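Anaerobically-induced outer membrane porin OprE (Pseudomonas aeruginosa, PDB 4FRX) probably acts as a porin, an outer-membrane beta-barrel channel through which small solutes cross the membrane. Local coordinates at residues 325-330 with 341-346; 361-366 with 381-386; 145-150 with 157-162; 127-132 with 209-214; 88-93 with 135-140. One frame throughout, in Å; residues are numbered along the deposited sequence.

How the interactions relate
The five contacts illustrate how a porin barrel divides its labour between wall and lumen. Interactions 2 and 3 are antiparallel hairpins of the wall, partly buried and at the surface respectively, and rest on regular backbone hydrogen bonds. Interactions 1 and 5 are buried and interaction 4 partly so, and all involve loops: interaction 1 ties a loop to strand 340-349 with polar side chains, interaction 4 lays a type I turn with a proline on a tyrosine of strand 208-217, and interaction 5 joins two loops by an arginine, a water and apolar packing. Interactions 1 and 2 touch, Gln330 N meeting Asp383 OD2, as do interactions 3 and 4 through Val159. Segments 127-132 and 135-140 adjoin.

Interaction 1. Residues 325-330 with 341-346; sequences LITDVQ and TWQVRY
A type I beta turn from Leu325 to Asp328 presents Ile326 and Thr327 to strand 340-349, the CA atoms of Thr327 and Thr341 being 7.7 Å apart. The arrangement is that of a loop folded against the inside of a beta barrel, as in other OprD-family porins, and it is held by side chains of the strand that grip the loop backbone. Gln343 does most of the work. Its CG sits between the backbone N and the carbonyl carbon (chi1 66°), and from there the extended chain carries the amide to the turn. NE2 donates to Ile326 O at 3.0 Å, in a nearly straight bond (166°) that arrives from above the carbonyl plane rather than on a lone pair. The same nitrogen rests on the ethyl arm of the isoleucine, 3.6 Å from Ile326 CG1. Beside it, the methyls of Thr327 and Thr341 meet tip to tip, CG2 to CG2 at 3.7 Å, while Thr327 OG1 turns to Lys333 O and Gln302 NE2. Arg345 fixes the rotation of the glutamine amide and probably polarises it, thereby strengthening NE2 as a donor. Its NH2 also makes a weak bond to Ile326 O. The guanidinium holds Gln343 OE1 side-on and in its own plane, with Arg345 NE 2.7 Å and Arg345 NH2 3.0 Å from that one oxygen.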
# COMPACT_ATOMS: atom_id res chain seq x y z
N LEU A 325 6.87 -4.46 -0.86
CA LEU A 325 7.61 -5.71 -0.82
C LEU A 325 6.75 -6.80 -1.46
O LEU A 325 5.51 -6.80 -1.30
CB LEU A 325 7.92 -6.09 0.64
CG LEU A 325 8.78 -5.13 1.48
CD1 LEU A 325 8.89 -5.58 2.95
CD2 LEU A 325 10.18 -4.94 0.87
N ILE A 326 7.39 -7.76 -2.12
CA ILE A 326 6.67 -8.91 -2.68
C ILE A 326 6.00 -9.78 -1.63
O ILE A 326 5.19 -10.66 -1.96
CB ILE A 326 7.57 -9.78 -3.61
CG1 ILE A 326 8.77 -10.36 -2.85
CG2 ILE A 326 8.01 -8.98 -4.83
CD1 ILE A 326 9.56 -11.40 -3.67
N THR A 327 6.32 -9.50 -0.37
CA THR A 327 5.79 -10.23 0.77
C THR A 327 4.69 -9.46 1.52
O THR A 327 4.25 -9.90 2.58
CB THR A 327 6.91 -10.58 1.76
OG1 THR A 327 7.53 -9.37 2.23
CG2 THR A 327 7.96 -11.48 1.10
N ASP A 328 4.26 -8.32 1.00
CA ASP A 328 3.18 -7.58 1.65
C ASP A 328 1.88 -8.25 1.25
O ASP A 328 1.41 -8.06 0.13
CB ASP A 328 3.18 -6.10 1.27
CG ASP A 328 2.14 -5.28 2.07
OD1 ASP A 328 0.94 -5.61 2.04
OD2 ASP A 328 2.54 -4.28 2.72
N VAL A 329 1.32 -9.03 2.16
CA VAL A 329 0.17 -9.89 1.87
C VAL A 329 -0.98 -9.57 2.83
O VAL A 329 -1.04 -8.48 3.39
CB VAL A 329 0.56 -11.39 1.90
CG1 VAL A 329 1.53 -11.70 0.75
CG2 VAL A 329 1.25 -11.75 3.22
N GLN A 330 -1.93 -10.50 2.99
CA GLN A 330 -3.19 -10.13 3.62
C GLN A 330 -3.02 -9.82 5.10
O GLN A 330 -3.60 -8.87 5.62
CB GLN A 330 -4.26 -11.21 3.40
CG GLN A 330 -5.60 -10.86 4.02
CD GLN A 330 -6.67 -11.91 3.75
OE1 GLN A 330 -6.55 -12.71 2.83
NE2 GLN A 330 -7.73 -11.89 4.57
N THR A 341 12.55 -14.77 3.08
CA THR A 341 11.22 -15.30 2.79
C THR A 341 11.17 -15.87 1.38
O THR A 341 11.51 -15.20 0.43
CB THR A 341 10.15 -14.19 2.92
OG1 THR A 341 10.24 -13.59 4.22
CG2 THR A 341 8.75 -14.75 2.74
N TRP A 342 10.75 -17.13 1.25
CA TRP A 342 10.43 -17.67 -0.06
C TRP A 342 8.91 -17.73 -0.25
O TRP A 342 8.15 -17.77 0.72
CB TRP A 342 11.08 -19.04 -0.29
CG TRP A 342 10.62 -20.16 0.61
CD1 TRP A 342 11.22 -20.57 1.77
CD2 TRP A 342 9.51 -21.05 0.40
NE1 TRP A 342 10.54 -21.64 2.30
CE2 TRP A 342 9.49 -21.96 1.48
CE3 TRP A 342 8.51 -21.15 -0.58
CZ2 TRP A 342 8.52 -22.96 1.60
CZ3 TRP A 342 7.55 -22.16 -0.45
CH2 TRP A 342 7.57 -23.04 0.63
N GLN A 343 8.47 -17.72 -1.49
CA GLN A 343 7.04 -17.76 -1.75
C GLN A 343 6.74 -18.45 -3.06
O GLN A 343 7.56 -18.43 -3.99
CB GLN A 343 6.45 -16.35 -1.75
CG GLN A 343 6.96 -15.48 -2.90
CD GLN A 343 6.31 -14.12 -2.90
OE1 GLN A 343 5.37 -13.86 -3.65
NE2 GLN A 343 6.81 -13.24 -2.06
N VAL A 344 5.57 -19.06 -3.13
CA VAL A 344 5.06 -19.61 -4.37
C VAL A 344 3.66 -19.09 -4.60
O VAL A 344 2.89 -18.91 -3.66
CB VAL A 344 5.09 -21.16 -4.37
CG1 VAL A 344 6.52 -21.64 -4.28
CG2 VAL A 344 4.27 -21.72 -3.22
N ARG A 345 3.35 -18.83 -5.86
CA ARG A 345 2.05 -18.27 -6.23
C ARG A 345 1.40 -19.12 -7.31
O ARG A 345 2.08 -19.63 -8.19
CB ARG A 345 2.23 -16.86 -6.79
CG ARG A 345 2.84 -15.88 -5.83
CD ARG A 345 2.84 -14.48 -6.44
NE ARG A 345 3.46 -13.54 -5.52
CZ ARG A 345 3.34 -12.22 -5.60
NH1 ARG A 345 2.62 -11.68 -6.57
NH2 ARG A 345 3.95 -11.46 -4.70
N TYR A 346 0.09 -19.27 -7.22
CA TYR A 346 -0.68 -19.87 -8.31
C TYR A 346 -1.96 -19.07 -8.56
O TYR A 346 -2.65 -18.66 -7.63
CB TYR A 346 -1.05 -21.33 -8.06
CG TYR A 346 -1.93 -21.86 -9.17
CD1 TYR A 346 -1.40 -22.13 -10.42
CD2 TYR A 346 -3.30 -22.05 -8.98
CE1 TYR A 346 -2.20 -22.59 -11.45
CE2 TYR A 346 -4.11 -22.51 -10.01
CZ TYR A 346 -3.55 -22.79 -11.24
OH TYR A 346 -4.34 -23.25 -12.27

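Interaction 2. Residues 361-366 with 381-386; sequences NTIYLS and ERDISL
In Thr362 the hydroxyl lies opposite the backbone N (chi1 -173°), which swings OG1 across to Asp383 O at 2.7 Å; in Arg382 a bend at chi3 (-53°) folds the guanidinium back beside Tyr364. The ring and guanidinium planes are 19° apart, but the side chains cross obliquely, and Arg382 NH2 comes within 3.4 Å of Tyr364 CE1. Asp383 O thus accepts twice, from the threonine hydroxyl and from Ile363 N at 3.1 Å. The two strands form an antiparallel hairpin of the porin barrel, with hydrogen-bonded pairs Asn361-Ser385, Ile363-Asp383 and Leu365-Glu381. On the face of these pairs, Ile363 CG2 packs on Asp383 CB at 3.7 Å, and the two acids stand close, Glu381 OE2 being 2.6 Å from Asp383 OD1, a spacing that suggests one is protonated. Gly332 N and Ile331 N bind Glu381, and Gln330 N binds Asp383, so that face receives an inward loop. In the wall, the hairpin lies between strand 340-349, paired with 361-366, and strand 399-409, paired with 381-386.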
# COMPACT_ATOMS: atom_id res chain seq x y z
N ASN A 361 -6.69 -16.89 -6.96
CA ASN A 361 -5.27 -16.75 -6.70
C ASN A 361 -4.89 -17.28 -5.32
O ASN A 361 -5.68 -17.21 -4.37
CB ASN A 361 -4.84 -15.29 -6.84
CG ASN A 361 -4.96 -14.80 -8.26
OD1 ASN A 361 -6.00 -14.26 -8.66
ND2 ASN A 361 -3.91 -14.99 -9.04
N THR A 362 -3.69 -17.83 -5.21
CA THR A 362 -3.19 -18.22 -3.90
C THR A 362 -1.69 -17.99 -3.79
O THR A 362 -0.97 -18.01 -4.78
CB THR A 362 -3.54 -19.66 -3.55
OG1 THR A 362 -3.18 -19.92 -2.18
CG2 THR A 362 -2.82 -20.65 -4.48
N ILE A 363 -1.22 -17.75 -2.57
CA ILE A 363 0.20 -17.54 -2.35
C ILE A 363 0.54 -18.15 -1.01
O ILE A 363 -0.24 -18.11 -0.05
CB ILE A 363 0.56 -16.05 -2.37
CG1 ILE A 363 2.05 -15.84 -2.01
CG2 ILE A 363 -0.35 -15.26 -1.42
CD1 ILE A 363 2.54 -14.43 -2.23
N TYR A 364 1.69 -18.79 -0.95
CA TYR A 364 2.17 -19.32 0.31
C TYR A 364 3.51 -18.67 0.54
O TYR A 364 4.33 -18.61 -0.38
CB TYR A 364 2.32 -20.84 0.22
CG TYR A 364 2.91 -21.41 1.48
CD1 TYR A 364 2.11 -21.69 2.58
CD2 TYR A 364 4.28 -21.65 1.58
CE1 TYR A 364 2.65 -22.20 3.74
CE2 TYR A 364 4.83 -22.16 2.74
CZ TYR A 364 4.02 -22.43 3.81
OH TYR A 364 4.57 -22.94 4.96
N LEU A 365 3.75 -18.17 1.76
CA LEU A 365 5.03 -17.56 2.10
C LEU A 365 5.62 -18.16 3.37
O LEU A 365 4.90 -18.48 4.32
CB LEU A 365 4.90 -16.04 2.28
CG LEU A 365 4.19 -15.21 1.22
CD1 LEU A 365 2.70 -15.14 1.54
CD2 LEU A 365 4.78 -13.81 1.11
N SER A 366 6.94 -18.31 3.40
CA SER A 366 7.60 -18.90 4.56
C SER A 366 8.84 -18.07 4.87
O SER A 366 9.74 -17.97 4.04
CB SER A 366 7.98 -20.35 4.26
OG SER A 366 8.57 -20.96 5.38
N GLU A 381 2.54 -17.78 5.93
CA GLU A 381 1.19 -17.34 5.62
C GLU A 381 0.69 -18.00 4.34
O GLU A 381 1.45 -18.18 3.38
CB GLU A 381 1.10 -15.80 5.52
CG GLU A 381 -0.33 -15.28 5.17
CD GLU A 381 -0.54 -13.79 5.45
OE1 GLU A 381 0.18 -13.19 6.27
OE2 GLU A 381 -1.46 -13.20 4.84
N ARG A 382 -0.58 -18.37 4.32
CA ARG A 382 -1.21 -18.83 3.09
C ARG A 382 -2.44 -17.97 2.84
O ARG A 382 -3.33 -17.89 3.70
CB ARG A 382 -1.62 -20.31 3.21
CG ARG A 382 -2.35 -20.87 1.98
CD ARG A 382 -2.61 -22.39 2.12
NE ARG A 382 -1.39 -23.13 2.42
CZ ARG A 382 -1.17 -23.62 3.64
NH1 ARG A 382 -2.09 -23.42 4.60
NH2 ARG A 382 -0.07 -24.30 3.94
N ASP A 383 -2.48 -17.31 1.68
CA ASP A 383 -3.62 -16.49 1.30
C ASP A 383 -4.32 -17.11 0.10
O ASP A 383 -3.68 -17.74 -0.73
CB ASP A 383 -3.21 -15.08 0.85
CG ASP A 383 -2.65 -14.24 1.98
OD1 ASP A 383 -2.66 -14.70 3.12
OD2 ASP A 383 -2.21 -13.11 1.69
N ILE A 384 -5.62 -16.90 0.01
CA ILE A 384 -6.36 -17.16 -1.22
C ILE A 384 -7.25 -15.96 -1.51
O ILE A 384 -7.70 -15.25 -0.59
CB ILE A 384 -7.22 -18.45 -1.15
CG1 ILE A 384 -8.28 -18.35 -0.04
CG2 ILE A 384 -6.34 -19.68 -0.93
CD1 ILE A 384 -9.64 -17.89 -0.53
N SER A 385 -7.51 -15.73 -2.78
CA SER A 385 -8.47 -14.73 -3.18
C SER A 385 -9.27 -15.32 -4.31
O SER A 385 -8.72 -15.74 -5.33
CB SER A 385 -7.77 -13.44 -3.62
OG SER A 385 -8.72 -12.42 -3.92
N LEU A 386 -10.58 -15.40 -4.10
CA LEU A 386 -11.53 -15.83 -5.12
C LEU A 386 -12.39 -14.62 -5.45
O LEU A 386 -12.99 -14.03 -4.55
CB LEU A 386 -12.40 -16.96 -4.57
CG LEU A 386 -13.48 -17.53 -5.50
CD1 LEU A 386 -12.84 -18.21 -6.71
CD2 LEU A 386 -14.37 -18.50 -4.74
O HOH W 1 -8.63 -13.85 -7.62

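Interaction 3. Residues 145-150 with 157-162; sequences GGQVTS and TLVAGQ
Six backbone hydrogen bonds join Gly146 to Gln162, Val148 to Ala160 and Ser150 to Leu158, the three hydrogen-bonded pairs of an antiparallel beta hairpin in the barrel wall. They are short and regular, Val148 N reaching Ala160 O at 2.8 Å and Leu158 N reaching Ser150 O at 2.9 Å. Between them the backbones draw nearest at the non-hydrogen-bonded pair Gln147-Gly161, whose CA atoms lie 4.0 Å apart; here Gly146 O comes within 3.1 Å of Gly161 CA. One face carries Gln147, Thr149 and Val159, and it is knitted by the valine. The opposite face bears Val148, Ala160 and Leu158 together with Ser150 and Gln162; a bound detergent about 7 Å from the side chain of Leu158 is consistent with a surface turned to the membrane. A second shell holds the first face in place, Tyr197 OH bonding Gln147 OE1 and Leu128 packing on Val159; on the other, Ser150 OG pairs with Thr117 OG1. Strands 117-121 and 195-203 continue the wall on the outer sides of the hairpin. Val159 has CG2 opposite its backbone N, and this branch lies between its two neighbours, 3.7 Å from Gln147 CG and 3.6 Å from Thr149 CG2.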
# COMPACT_ATOMS: atom_id res chain seq x y z
N GLY A 145 -0.38 16.71 1.01
CA GLY A 145 0.93 17.22 0.63
C GLY A 145 0.92 17.94 -0.70
O GLY A 145 -0.12 18.39 -1.17
N GLY A 146 2.09 18.04 -1.32
CA GLY A 146 2.22 18.67 -2.63
C GLY A 146 3.01 17.73 -3.51
O GLY A 146 3.92 17.06 -3.02
N GLN A 147 2.69 17.67 -4.80
CA GLN A 147 3.33 16.71 -5.70
C GLN A 147 3.33 17.18 -7.16
O GLN A 147 2.34 17.71 -7.64
CB GLN A 147 2.58 15.36 -5.60
CG GLN A 147 3.09 14.30 -6.53
CD GLN A 147 2.25 13.03 -6.48
OE1 GLN A 147 2.54 12.12 -5.70
NE2 GLN A 147 1.24 12.95 -7.33
N VAL A 148 4.45 16.97 -7.85
CA VAL A 148 4.50 17.19 -9.29
C VAL A 148 4.78 15.87 -10.02
O VAL A 148 5.62 15.09 -9.60
CB VAL A 148 5.55 18.26 -9.69
CG1 VAL A 148 6.94 17.85 -9.24
CG2 VAL A 148 5.53 18.50 -11.19
N THR A 149 4.04 15.61 -11.09
CA THR A 149 4.29 14.43 -11.91
C THR A 149 4.42 14.90 -13.34
O THR A 149 3.81 15.89 -13.72
CB THR A 149 3.11 13.43 -11.83
OG1 THR A 149 1.94 14.04 -12.39
CG2 THR A 149 2.83 13.04 -10.39
N SER A 150 5.20 14.18 -14.14
CA SER A 150 5.39 14.59 -15.52
C SER A 150 5.65 13.42 -16.46
O SER A 150 6.39 12.51 -16.13
CB SER A 150 6.56 15.59 -15.60
OG SER A 150 6.83 15.97 -16.94
N THR A 157 8.26 8.48 -16.61
CA THR A 157 7.14 8.98 -15.81
C THR A 157 7.76 9.43 -14.50
O THR A 157 8.21 8.61 -13.71
CB THR A 157 6.10 7.87 -15.56
OG1 THR A 157 5.79 7.22 -16.79
CG2 THR A 157 4.83 8.44 -14.97
N LEU A 158 7.82 10.74 -14.28
CA LEU A 158 8.58 11.27 -13.15
C LEU A 158 7.68 11.84 -12.07
O LEU A 158 6.55 12.27 -12.34
CB LEU A 158 9.52 12.37 -13.65
CG LEU A 158 10.48 11.93 -14.76
CD1 LEU A 158 11.16 13.15 -15.35
CD2 LEU A 158 11.50 10.95 -14.19
N VAL A 159 8.17 11.83 -10.83
CA VAL A 159 7.37 12.34 -9.72
C VAL A 159 8.29 12.85 -8.62
O VAL A 159 9.40 12.35 -8.44
CB VAL A 159 6.35 11.27 -9.19
CG1 VAL A 159 7.08 10.07 -8.60
CG2 VAL A 159 5.38 11.86 -8.15
N ALA A 160 7.83 13.89 -7.93
CA ALA A 160 8.51 14.42 -6.76
C ALA A 160 7.43 15.05 -5.91
O ALA A 160 6.49 15.63 -6.43
CB ALA A 160 9.54 15.47 -7.17
N GLY A 161 7.54 14.91 -4.60
CA GLY A 161 6.52 15.45 -3.72
C GLY A 161 6.99 15.52 -2.28
O GLY A 161 8.09 15.09 -1.95
N GLN A 162 6.13 16.09 -1.45
CA GLN A 162 6.37 16.22 -0.03
C GLN A 162 5.05 15.94 0.65
O GLN A 162 4.03 16.56 0.29
CB GLN A 162 6.78 17.66 0.28
CG GLN A 162 6.91 17.96 1.76
CD GLN A 162 7.39 19.37 2.04
OE1 GLN A 162 7.88 20.06 1.15
NE2 GLN A 162 7.25 19.81 3.29

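Interaction 4. Residues 127-132 with 209-214; sequences KLPVVT and TLQYYY. With C8E ((hydroxyethyloxy)tri(ethyloxy)octane), chain C.
Tyr213 reaches from strand 208-217 to the turn 128-131, and each part of it finds a different neighbour. Its CB rests on the branches of Val130, 3.9 Å from CG1. The ring begins at CG beneath the proline, and on one side Tyr213 CD1 meets Pro129 CG at 3.6 Å. Pro129 CD stands over the middle of the face, 3.7 Å from the centroid of the Tyr213 ring and 12° off its normal, a CH-pi contact. Farther along the ring, Leu128 CD2 comes in obliquely from the proline's side, 4.0 Å from Tyr213 CE2. The tip then leaves the turn, as Tyr213 OH bonds Asp201 OD1, which also takes Gln211 NE2. On the outer side of the strand the detergent's C13 is 3.5 Å from Leu210 CB. The contact between turn and strand is mainly apolar, without a hydrogen bond between the two segments: shape and CH-pi packing seat the type I turn of an inward loop on the barrel wall, and the aspartate, probably negatively charged, fixes the ring's hydroxyl end.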
# COMPACT_ATOMS: atom_id res chain seq x y z
N LYS A 127 0.86 5.70 -5.32
CA LYS A 127 1.09 4.26 -5.38
C LYS A 127 2.50 4.01 -5.92
O LYS A 127 2.65 3.59 -7.07
CB LYS A 127 0.03 3.58 -6.25
CG LYS A 127 -1.40 3.78 -5.77
CD LYS A 127 -2.40 2.99 -6.61
CE LYS A 127 -2.09 1.50 -6.56
NZ LYS A 127 -2.37 0.90 -5.22
N LEU A 128 3.51 4.25 -5.09
CA LEU A 128 4.91 4.29 -5.53
C LEU A 128 5.72 3.35 -4.68
O LEU A 128 5.29 2.98 -3.59
CB LEU A 128 5.48 5.70 -5.34
CG LEU A 128 4.78 6.84 -6.07
CD1 LEU A 128 5.48 8.16 -5.74
CD2 LEU A 128 4.74 6.60 -7.56
N PRO A 129 6.91 2.98 -5.15
CA PRO A 129 7.70 2.05 -4.33
C PRO A 129 8.11 2.58 -2.95
O PRO A 129 8.36 1.77 -2.07
CB PRO A 129 8.93 1.79 -5.19
CG PRO A 129 8.39 1.90 -6.61
CD PRO A 129 7.40 3.04 -6.55
N VAL A 130 8.15 3.89 -2.75
CA VAL A 130 8.57 4.44 -1.47
C VAL A 130 7.37 4.98 -0.68
O VAL A 130 7.52 5.41 0.45
CB VAL A 130 9.61 5.55 -1.66
CG1 VAL A 130 10.94 4.95 -2.11
CG2 VAL A 130 9.13 6.55 -2.69
N VAL A 131 6.18 4.93 -1.28
CA VAL A 131 4.95 5.29 -0.57
C VAL A 131 3.70 4.88 -1.36
O VAL A 131 3.49 5.30 -2.50
CB VAL A 131 4.88 6.82 -0.22
CG1 VAL A 131 5.13 7.70 -1.45
CG2 VAL A 131 3.54 7.17 0.48
N THR A 132 2.89 4.02 -0.77
CA THR A 132 1.59 3.73 -1.39
C THR A 132 0.53 3.63 -0.32
O THR A 132 0.79 3.14 0.79
CB THR A 132 1.54 2.47 -2.30
OG1 THR A 132 0.64 1.49 -1.74
CG2 THR A 132 2.86 1.87 -2.47
N THR A 209 11.06 -2.22 -18.13
CA THR A 209 10.94 -0.96 -17.41
C THR A 209 11.94 -0.95 -16.26
O THR A 209 12.11 -1.96 -15.59
CB THR A 209 9.52 -0.79 -16.84
OG1 THR A 209 8.60 -0.61 -17.92
CG2 THR A 209 9.44 0.42 -15.88
N LEU A 210 12.59 0.18 -16.05
CA LEU A 210 13.48 0.37 -14.91
C LEU A 210 12.87 1.42 -13.98
O LEU A 210 12.11 2.28 -14.42
CB LEU A 210 14.83 0.87 -15.39
CG LEU A 210 15.45 0.04 -16.52
CD1 LEU A 210 16.76 0.71 -16.91
CD2 LEU A 210 15.67 -1.40 -16.05
N GLN A 211 13.24 1.39 -12.71
CA GLN A 211 12.70 2.33 -11.75
C GLN A 211 13.79 2.73 -10.77
O GLN A 211 14.63 1.92 -10.41
CB GLN A 211 11.61 1.66 -10.95
CG GLN A 211 10.32 1.37 -11.68
CD GLN A 211 9.33 0.68 -10.76
OE1 GLN A 211 9.63 -0.38 -10.21
NE2 GLN A 211 8.18 1.31 -10.55
N TYR A 212 13.77 3.99 -10.36
CA TYR A 212 14.55 4.45 -9.24
C TYR A 212 13.65 5.36 -8.45
O TYR A 212 13.05 6.27 -9.03
CB TYR A 212 15.80 5.25 -9.65
CG TYR A 212 16.34 5.99 -8.45
CD1 TYR A 212 17.08 5.32 -7.49
CD2 TYR A 212 16.06 7.34 -8.23
CE1 TYR A 212 17.55 5.96 -6.36
CE2 TYR A 212 16.52 8.00 -7.10
CZ TYR A 212 17.27 7.31 -6.18
OH TYR A 212 17.73 7.94 -5.05
N TYR A 213 13.57 5.13 -7.14
CA TYR A 213 12.83 6.02 -6.25
C TYR A 213 13.61 6.33 -4.97
O TYR A 213 14.44 5.54 -4.52
CB TYR A 213 11.45 5.44 -5.90
CG TYR A 213 10.46 5.52 -7.06
CD1 TYR A 213 10.42 4.54 -8.05
CD2 TYR A 213 9.56 6.58 -7.16
CE1 TYR A 213 9.53 4.63 -9.13
CE2 TYR A 213 8.65 6.66 -8.23
CZ TYR A 213 8.65 5.68 -9.21
OH TYR A 213 7.76 5.74 -10.29
N TYR A 214 13.29 7.48 -4.39
CA TYR A 214 13.92 7.96 -3.19
C TYR A 214 12.84 8.40 -2.23
O TYR A 214 11.89 9.07 -2.63
CB TYR A 214 14.84 9.14 -3.51
CG TYR A 214 15.44 9.81 -2.30
CD1 TYR A 214 16.44 9.20 -1.56
CD2 TYR A 214 15.00 11.06 -1.89
CE1 TYR A 214 16.99 9.82 -0.44
CE2 TYR A 214 15.54 11.69 -0.80
CZ TYR A 214 16.54 11.07 -0.08
OH TYR A 214 17.07 11.72 1.02
C1 C8E C . 17.21 8.35 -25.69
C2 C8E C . 17.56 9.06 -24.39
C3 C8E C . 16.76 8.53 -23.21
C4 C8E C . 17.56 7.49 -22.42
C5 C8E C . 18.06 8.05 -21.10
C6 C8E C . 18.72 6.94 -20.29
C7 C8E C . 18.16 6.89 -18.88
C8 C8E C . 18.09 5.46 -18.37
O9 C8E C . 18.09 5.48 -16.96
C10 C8E C . 16.81 5.32 -16.39
C11 C8E C . 16.96 5.02 -14.91
O12 C8E C . 15.70 5.04 -14.28
C13 C8E C . 15.44 3.84 -13.60

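Interaction 5. Residues 88-93 with 135-140; sequences GTVFPL and DGRLLP
The guanidinium of Arg137 is held in its plane from two different sides, by Thr89 OG1 at NE and by Gly136 O at NH1: NE gives a nearly straight hydrogen bond (169°) to Thr89 OG1 at 2.9 Å, and Arg137 NH1 donates to Gly136 O at 2.9 Å, a bond that leaves from the guanidinium plane but strikes the carbonyl from above. Two bonds therefore fix its rotation. A bend at chi2 (-64°) turns the arginine chain back over Thr89, Arg137 CG lying 3.4 Å from Thr89 O, a buried carbonyl without a polar partner in the model. The other flat group, the Phe91 ring, is approached obliquely by Leu138 CD2, 3.7 Å from Phe91 CZ, while Phe103 meets the ring as well. Between the arginine and the phenylalanine, Val90 CG1 packs on Leu138 CB at 3.6 Å, the two side chains crossing at about a right angle. A water bridges the backbones, donating to Val90 O at 2.7 Å and accepting from Leu138 N at 3.2 Å. Around the arginine lie Glu425, in a long and weak ion pair with NH2, and Arg427, while Arg20 NH1 bonds Arg137 O. Gathered arginines of this kind, beside two loops meeting inside a barrel, are consistent with the basic lining and loop-built constriction of OprD-family porins.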
# COMPACT_ATOMS: atom_id res chain seq x y z
N GLY A 88 -11.76 -3.42 15.06
CA GLY A 88 -11.18 -2.13 15.39
C GLY A 88 -10.28 -1.57 14.31
O GLY A 88 -9.51 -0.64 14.55
N THR A 89 -10.37 -2.14 13.11
CA THR A 89 -9.56 -1.66 11.99
C THR A 89 -10.42 -1.06 10.89
O THR A 89 -9.90 -0.48 9.94
CB THR A 89 -8.64 -2.78 11.39
OG1 THR A 89 -9.43 -3.91 11.01
CG2 THR A 89 -7.57 -3.22 12.40
N VAL A 90 -11.74 -1.19 11.02
CA VAL A 90 -12.64 -0.65 10.01
C VAL A 90 -13.20 0.72 10.40
O VAL A 90 -13.17 1.64 9.60
CB VAL A 90 -13.79 -1.61 9.70
CG1 VAL A 90 -14.63 -1.07 8.56
CG2 VAL A 90 -13.25 -2.99 9.33
N PHE A 91 -13.72 0.84 11.63
CA PHE A 91 -14.38 2.05 12.13
C PHE A 91 -13.65 2.73 13.29
O PHE A 91 -13.09 2.05 14.15
CB PHE A 91 -15.81 1.71 12.61
CG PHE A 91 -16.73 1.35 11.49
CD1 PHE A 91 -17.37 2.35 10.78
CD2 PHE A 91 -16.94 0.04 11.12
CE1 PHE A 91 -18.20 2.05 9.72
CE2 PHE A 91 -17.78 -0.28 10.07
CZ PHE A 91 -18.39 0.73 9.37
N PRO A 92 -13.65 4.07 13.33
CA PRO A 92 -13.13 4.77 14.50
C PRO A 92 -14.03 4.53 15.73
O PRO A 92 -15.15 4.05 15.57
CB PRO A 92 -13.18 6.24 14.09
CG PRO A 92 -14.22 6.31 13.02
CD PRO A 92 -14.18 4.99 12.30
N LEU A 93 -13.53 4.86 16.92
CA LEU A 93 -14.26 4.63 18.16
C LEU A 93 -14.86 5.92 18.72
O LEU A 93 -14.33 7.01 18.49
CB LEU A 93 -13.34 4.03 19.23
CG LEU A 93 -12.97 2.54 19.23
CD1 LEU A 93 -12.17 2.14 18.01
CD2 LEU A 93 -12.19 2.20 20.49
N ASP A 135 -5.53 0.38 1.32
CA ASP A 135 -6.97 0.35 1.11
C ASP A 135 -7.48 -1.06 1.43
O ASP A 135 -8.25 -1.65 0.66
CB ASP A 135 -7.29 0.72 -0.34
CG ASP A 135 -8.75 1.04 -0.56
OD1 ASP A 135 -9.49 1.24 0.44
OD2 ASP A 135 -9.17 1.08 -1.73
N GLY A 136 -7.03 -1.58 2.56
CA GLY A 136 -7.36 -2.94 2.96
C GLY A 136 -8.64 -3.09 3.77
O GLY A 136 -8.96 -4.20 4.21
N ARG A 137 -9.36 -2.00 3.99
CA ARG A 137 -10.59 -2.09 4.79
C ARG A 137 -11.75 -1.43 4.05
O ARG A 137 -11.97 -1.72 2.88
CB ARG A 137 -10.40 -1.51 6.20
CG ARG A 137 -9.36 -2.28 7.06
CD ARG A 137 -9.77 -3.73 7.35
NE ARG A 137 -8.81 -4.41 8.23
CZ ARG A 137 -7.76 -5.11 7.81
NH1 ARG A 137 -7.50 -5.22 6.52
NH2 ARG A 137 -6.95 -5.70 8.69
N LEU A 138 -12.46 -0.53 4.72
CA LEU A 138 -13.68 0.04 4.12
C LEU A 138 -13.42 1.29 3.29
O LEU A 138 -13.95 1.43 2.17
CB LEU A 138 -14.72 0.36 5.22
CG LEU A 138 -16.11 0.82 4.77
CD1 LEU A 138 -16.78 -0.25 3.92
CD2 LEU A 138 -16.98 1.16 5.99
N LEU A 139 -12.63 2.20 3.85
CA LEU A 139 -12.31 3.46 3.18
C LEU A 139 -10.79 3.56 3.11
O LEU A 139 -10.09 3.09 3.99
CB LEU A 139 -12.90 4.65 3.95
CG LEU A 139 -14.44 4.65 4.16
CD1 LEU A 139 -14.89 5.82 5.03
CD2 LEU A 139 -15.15 4.70 2.82
N PRO A 140 -10.27 4.16 2.03
CA PRO A 140 -8.83 4.22 1.81
C PRO A 140 -8.09 5.25 2.67
O PRO A 140 -8.66 6.24 3.14
CB PRO A 140 -8.72 4.61 0.34
CG PRO A 140 -10.00 5.38 0.07
CD PRO A 140 -11.03 4.66 0.87
O HOH W 2 -12.00 1.48 7.13